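Local coordinates for CytC3 (Streptomyces, PDB 3GJA), which acts as a nonheme iron halogenase, probably chlorinating an aliphatic amino acid carried on a partner protein during biosynthesis, at residues Ile281-Tyr286 / His299-Arg304; Ala303-Ser306 / Tyr310-Val313. All blocks are in the same frame, centred on the assembly; numbering follows the deposited sequence.

Interaction 1. Residues Ile281-Tyr286 / His299-Arg304; sequences INLEKY and HNRIAR
Arg301 lays one face of its guanidinium over Leu283, whose CB sits 3.7 Å above the guanidinium plane, near the edge of the group. The two side chains cross at about a right angle. Leu283 CB lies 3.8 Å from Arg301 CZ, and Leu283 CG approaches Arg301 NH1. The arginine is stretched out from CG to NE, which carries the planar group past Tyr286 as far as Leu283. On the way its CD passes 3.6 Å from Tyr286 O, and Arg301 CB is 4.1 Å from Tyr286 CD2. The Tyr286 ring plane is 63° from that of the guanidinium. Leu283 to Tyr286 form a beta turn, closed by Tyr286 N to Leu283 O at 3.0 Å. The turn follows strand 281-282 and lies beside the beta barrel of this cupin-clan protein. Arg301 belongs to the loop after strand 289-290, so the contact ties two connecting regions together. The strongest polar partners of Arg301 and Tyr286 lie outside the two segments. Arg301 NH2 bonds to Thr271 O, which fixes the far end of the guanidinium. Tyr286 OH bonds to Trp101 O on strand 98-108, and the Tyr286 ring meets Tyr268 edge-to-face.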
loop_
_atom_site.group_PDB
_atom_site.type_symbol
_atom_site.label_atom_id
_atom_site.label_comp_id
_atom_site.label_asym_id
_atom_site.label_seq_id
_atom_site.Cartn_x
_atom_site.Cartn_y
_atom_site.Cartn_z
ATOM N N ILE A 281 6.953 -14.192 5.581
ATOM C CA ILE A 281 5.568 -14.321 5.156
ATOM C C ILE A 281 5.083 -15.765 5.291
ATOM O O ILE A 281 5.697 -16.688 4.753
ATOM C CB ILE A 281 5.390 -13.934 3.675
ATOM C CG1 ILE A 281 5.678 -12.452 3.471
ATOM C CG2 ILE A 281 3.974 -14.268 3.221
ATOM C CD1 ILE A 281 5.679 -12.051 2.013
ATOM N N ASN A 282 3.987 -15.956 6.011
ATOM C CA ASN A 282 3.402 -17.286 6.151
ATOM C C ASN A 282 1.954 -17.158 5.705
ATOM O O ASN A 282 1.136 -16.556 6.395
ATOM C CB ASN A 282 3.479 -17.776 7.595
ATOM C CG ASN A 282 2.980 -19.202 7.746
ATOM O OD1 ASN A 282 3.589 -20.013 8.441
ATOM N ND2 ASN A 282 1.867 -19.513 7.096
ATOM N N LEU A 283 1.650 -17.720 4.539
ATOM C CA LEU A 283 0.314 -17.649 3.949
ATOM C C LEU A 283 -0.816 -18.361 4.674
ATOM O O LEU A 283 -1.978 -18.174 4.324
ATOM C CB LEU A 283 0.356 -18.141 2.500
ATOM C CG LEU A 283 0.861 -17.191 1.402
ATOM C CD1 LEU A 283 1.285 -15.855 1.988
ATOM C CD2 LEU A 283 2.018 -17.833 0.676
ATOM N N GLU A 284 -0.491 -19.159 5.683
ATOM C CA GLU A 284 -1.518 -19.890 6.416
ATOM C C GLU A 284 -2.757 -19.045 6.713
ATOM O O GLU A 284 -3.867 -19.399 6.316
ATOM C CB GLU A 284 -0.953 -20.436 7.726
ATOM C CG GLU A 284 -1.892 -21.387 8.442
ATOM C CD GLU A 284 -1.336 -21.845 9.776
ATOM O OE1 GLU A 284 -0.187 -22.340 9.797
ATOM O OE2 GLU A 284 -2.044 -21.710 10.802
ATOM N N LYS A 285 -2.574 -17.924 7.403
ATOM C CA LYS A 285 -3.708 -17.070 7.737
ATOM C C LYS A 285 -3.815 -15.828 6.859
ATOM O O LYS A 285 -4.516 -14.879 7.207
ATOM C CB LYS A 285 -3.633 -16.658 9.206
ATOM C CG LYS A 285 -3.606 -17.835 10.162
ATOM C CD LYS A 285 -3.461 -17.380 11.602
ATOM C CE LYS A 285 -3.272 -18.565 12.532
ATOM N NZ LYS A 285 -3.011 -18.128 13.934
ATOM N N TYR A 286 -3.125 -15.826 5.724
ATOM C CA TYR A 286 -3.196 -14.674 4.841
ATOM C C TYR A 286 -4.468 -14.684 4.020
ATOM O O TYR A 286 -5.028 -15.739 3.725
ATOM C CB TYR A 286 -2.018 -14.625 3.862
ATOM C CG TYR A 286 -2.227 -13.576 2.782
ATOM C CD1 TYR A 286 -1.973 -12.224 3.033
ATOM C CD2 TYR A 286 -2.780 -13.920 1.545
ATOM C CE1 TYR A 286 -2.270 -11.239 2.085
ATOM C CE2 TYR A 286 -3.083 -12.943 0.590
ATOM C CZ TYR A 286 -2.827 -11.600 0.870
ATOM O OH TYR A 286 -3.146 -10.619 -0.059
ATOM N N HIS A 299 -9.850 -17.043 -7.187
ATOM C CA HIS A 299 -8.525 -17.651 -7.343
ATOM C C HIS A 299 -7.487 -17.152 -6.333
ATOM O O HIS A 299 -6.322 -17.546 -6.387
ATOM C CB HIS A 299 -8.002 -17.440 -8.770
ATOM C CG HIS A 299 -7.905 -16.004 -9.180
ATOM N ND1 HIS A 299 -7.753 -15.618 -10.494
ATOM C CD2 HIS A 299 -7.930 -14.861 -8.453
ATOM C CE1 HIS A 299 -7.691 -14.299 -10.559
ATOM N NE2 HIS A 299 -7.795 -13.816 -9.335
ATOM N N ASN A 300 -7.913 -16.292 -5.412
ATOM C CA ASN A 300 -7.015 -15.756 -4.393
ATOM C C ASN A 300 -7.467 -16.143 -2.995
ATOM O O ASN A 300 -8.644 -16.420 -2.777
ATOM C CB ASN A 300 -6.981 -14.226 -4.450
ATOM C CG ASN A 300 -6.276 -13.700 -5.668
ATOM O OD1 ASN A 300 -5.191 -14.159 -6.011
ATOM N ND2 ASN A 300 -6.879 -12.720 -6.324
ATOM N N ARG A 301 -6.531 -16.184 -2.051
ATOM C CA ARG A 301 -6.902 -16.450 -0.670
ATOM C C ARG A 301 -7.668 -15.173 -0.323
ATOM O O ARG A 301 -7.255 -14.078 -0.709
ATOM C CB ARG A 301 -5.673 -16.577 0.232
ATOM C CG ARG A 301 -4.870 -17.863 0.060
ATOM C CD ARG A 301 -3.881 -18.003 1.208
ATOM N NE ARG A 301 -3.045 -19.198 1.133
ATOM C CZ ARG A 301 -2.242 -19.490 0.115
ATOM N NH1 ARG A 301 -2.166 -18.675 -0.932
ATOM N NH2 ARG A 301 -1.508 -20.597 0.150
ATOM N N ILE A 302 -8.780 -15.309 0.390
ATOM C CA ILE A 302 -9.613 -14.161 0.736
ATOM C C ILE A 302 -9.909 -14.120 2.224
ATOM O O ILE A 302 -10.126 -15.154 2.849
ATOM C CB ILE A 302 -10.965 -14.207 -0.037
ATOM C CG1 ILE A 302 -10.711 -14.085 -1.544
ATOM C CG2 ILE A 302 -11.908 -13.098 0.446
ATOM C CD1 ILE A 302 -10.177 -12.726 -1.987
ATOM N N ALA A 303 -9.912 -12.914 2.782
ATOM C CA ALA A 303 -10.202 -12.711 4.192
ATOM C C ALA A 303 -11.430 -11.816 4.281
ATOM O O ALA A 303 -11.373 -10.622 3.974
ATOM C CB ALA A 303 -9.016 -12.052 4.885
ATOM N N ARG A 304 -12.547 -12.405 4.687
ATOM C CA ARG A 304 -13.791 -11.664 4.817
ATOM C C ARG A 304 -13.858 -11.070 6.217
ATOM O O ARG A 304 -14.542 -10.083 6.446
ATOM C CB ARG A 304 -14.982 -12.605 4.576
ATOM C CG ARG A 304 -16.361 -12.028 4.912
ATOM C CD ARG A 304 -16.936 -11.139 3.818
ATOM N NE ARG A 304 -18.186 -10.523 4.264
ATOM C CZ ARG A 304 -19.049 -9.886 3.474
ATOM N NH1 ARG A 304 -18.812 -9.769 2.173
ATOM N NH2 ARG A 304 -20.153 -9.360 3.988
#

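Interaction 2. Residues Ala303-Ser306 / Tyr310-Val313; sequences ARTS and YEFV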
loop_
_atom_site.group_PDB
_atom_site.type_symbol
_atom_site.label_atom_id
_atom_site.label_comp_id
_atom_site.label_asym_id
_atom_site.label_seq_id
_atom_site.Cartn_x
_atom_site.Cartn_y
_atom_site.Cartn_z
ATOM N N ALA A 303 -9.912 -12.914 2.782
ATOM C CA ALA A 303 -10.202 -12.711 4.192
ATOM C C ALA A 303 -11.430 -11.816 4.281
ATOM O O ALA A 303 -11.373 -10.622 3.974
ATOM C CB ALA A 303 -9.016 -12.052 4.885
ATOM N N ARG A 304 -12.547 -12.405 4.687
ATOM C CA ARG A 304 -13.791 -11.664 4.817
ATOM C C ARG A 304 -13.858 -11.070 6.217
ATOM O O ARG A 304 -14.542 -10.083 6.446
ATOM C CB ARG A 304 -14.982 -12.605 4.576
ATOM C CG ARG A 304 -16.361 -12.028 4.912
ATOM C CD ARG A 304 -16.936 -11.139 3.818
ATOM N NE ARG A 304 -18.186 -10.523 4.264
ATOM C CZ ARG A 304 -19.049 -9.886 3.474
ATOM N NH1 ARG A 304 -18.812 -9.769 2.173
ATOM N NH2 ARG A 304 -20.153 -9.360 3.988
ATOM N N THR A 305 -13.122 -11.674 7.146
ATOM C CA THR A 305 -13.114 -11.219 8.531
ATOM C C THR A 305 -11.699 -11.115 9.069
ATOM O O THR A 305 -10.858 -11.973 8.790
ATOM C CB THR A 305 -13.908 -12.191 9.426
ATOM O OG1 THR A 305 -15.259 -12.270 8.953
ATOM C CG2 THR A 305 -13.912 -11.710 10.878
ATOM N N SER A 306 -11.440 -10.065 9.848
ATOM C CA SER A 306 -10.119 -9.857 10.420
ATOM C C SER A 306 -9.903 -10.832 11.559
ATOM O O SER A 306 -10.853 -11.409 12.095
ATOM C CB SER A 306 -9.973 -8.433 10.957
ATOM O OG SER A 306 -10.294 -8.374 12.338
ATOM N N TYR A 310 -13.205 -8.216 12.885
ATOM C CA TYR A 310 -13.620 -7.040 12.138
ATOM C C TYR A 310 -14.086 -7.556 10.779
ATOM O O TYR A 310 -13.328 -8.188 10.044
ATOM C CB TYR A 310 -12.460 -6.051 11.994
ATOM C CG TYR A 310 -12.839 -4.778 11.269
ATOM C CD1 TYR A 310 -13.037 -4.775 9.891
ATOM C CD2 TYR A 310 -13.014 -3.576 11.966
ATOM C CE1 TYR A 310 -13.400 -3.612 9.218
ATOM C CE2 TYR A 310 -13.380 -2.407 11.300
ATOM C CZ TYR A 310 -13.572 -2.434 9.929
ATOM O OH TYR A 310 -13.952 -1.296 9.256
ATOM N N GLU A 311 -15.348 -7.296 10.465
ATOM C CA GLU A 311 -15.952 -7.753 9.225
ATOM C C GLU A 311 -15.698 -6.802 8.072
ATOM O O GLU A 311 -15.953 -5.606 8.185
ATOM C CB GLU A 311 -17.457 -7.916 9.436
ATOM C CG GLU A 311 -18.187 -8.634 8.326
ATOM C CD GLU A 311 -17.677 -10.045 8.120
ATOM O OE1 GLU A 311 -17.472 -10.761 9.129
ATOM O OE2 GLU A 311 -17.491 -10.438 6.947
ATOM N N PHE A 312 -15.198 -7.338 6.961
ATOM C CA PHE A 312 -14.928 -6.530 5.774
ATOM C C PHE A 312 -16.121 -6.638 4.835
ATOM O O PHE A 312 -16.288 -7.647 4.146
ATOM C CB PHE A 312 -13.679 -7.031 5.048
ATOM C CG PHE A 312 -12.406 -6.866 5.829
ATOM C CD1 PHE A 312 -11.888 -5.595 6.085
ATOM C CD2 PHE A 312 -11.722 -7.979 6.305
ATOM C CE1 PHE A 312 -10.705 -5.437 6.808
ATOM C CE2 PHE A 312 -10.540 -7.833 7.028
ATOM C CZ PHE A 312 -10.029 -6.558 7.280
ATOM N N VAL A 313 -16.952 -5.604 4.806
ATOM C CA VAL A 313 -18.124 -5.613 3.946
ATOM C C VAL A 313 -17.860 -4.748 2.724
ATOM O O VAL A 313 -17.752 -3.530 2.827
ATOM C CB VAL A 313 -19.375 -5.109 4.711
ATOM C CG1 VAL A 313 -20.627 -5.313 3.868
ATOM C CG2 VAL A 313 -19.506 -5.862 6.027
#
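The Glu311 chain leaves its backbone with CG trans to N (chi1 -169°) and then folds at chi2 (60°), which turns its carboxylate back to Arg304 and Thr305. Arg304 is also bent at chi2, and the two chains meet obliquely. The backbones form a single antiparallel bridge, hairpin-like, with Thr305 and Glu311 as a non-hydrogen-bonded pair. Two backbone bonds flank that pair: Phe312 N to Arg304 O at 2.9 Å and Ser306 N to Tyr310 O at 2.7 Å. Both are nearly straight. Thr305 CA adds a CA-H...O contact to Tyr310 O. The Glu311 carboxylate has two partners. Thr305 OG1 gives a hydrogen bond to Glu311 OE1 at 2.7 Å, coming from above the carboxylate plane. Arg304 NE forms a salt bridge to Glu311 OE2 with that oxygen near the guanidinium plane, though OE2 is not securely placed in the model. With an alanine here the carboxylate is gone, which is likely to leave the Arg304 charge without this mate and the Thr305 hydroxyl freer to turn. Phe312 O lies over one guanidinium face of Arg304, 3.4 Å above it. The Phe312 ring lies beside the bridge, its CE2 3.7 Å from Ser306 N, and packs on Met82 of helix 75-82. Tyr310 reaches the same helix at Asp75, Ala78 and Glu79. At the turn end, Ser306 OG takes hydrogen bonds from Arg308 N and from Tyr310 N, the latter at 3.0 Å.

Interactions 1 and 2 follow one another along the C-terminal part of the chain. They share Ala303 and Arg304, and their centres are about 12 Å apart. Beyond that overlap they do not touch. In interaction 1 the backbones stay well apart, with 6.9 Å between Tyr286 CA and Arg301 CA, and the Arg301 side chain bridges the gap, touching side-chain and backbone atoms of 281-286. In interaction 2 the backbones pair directly, with Thr305 CA 4.5 Å from Glu311 CA. Backbone hydrogen bonds of Arg301 and Ala303 with Ala288 tie segment 299-304 to the chain near strand 289-290. The centres lie about 17 and 18 Å from the centre of the chain, on the same side.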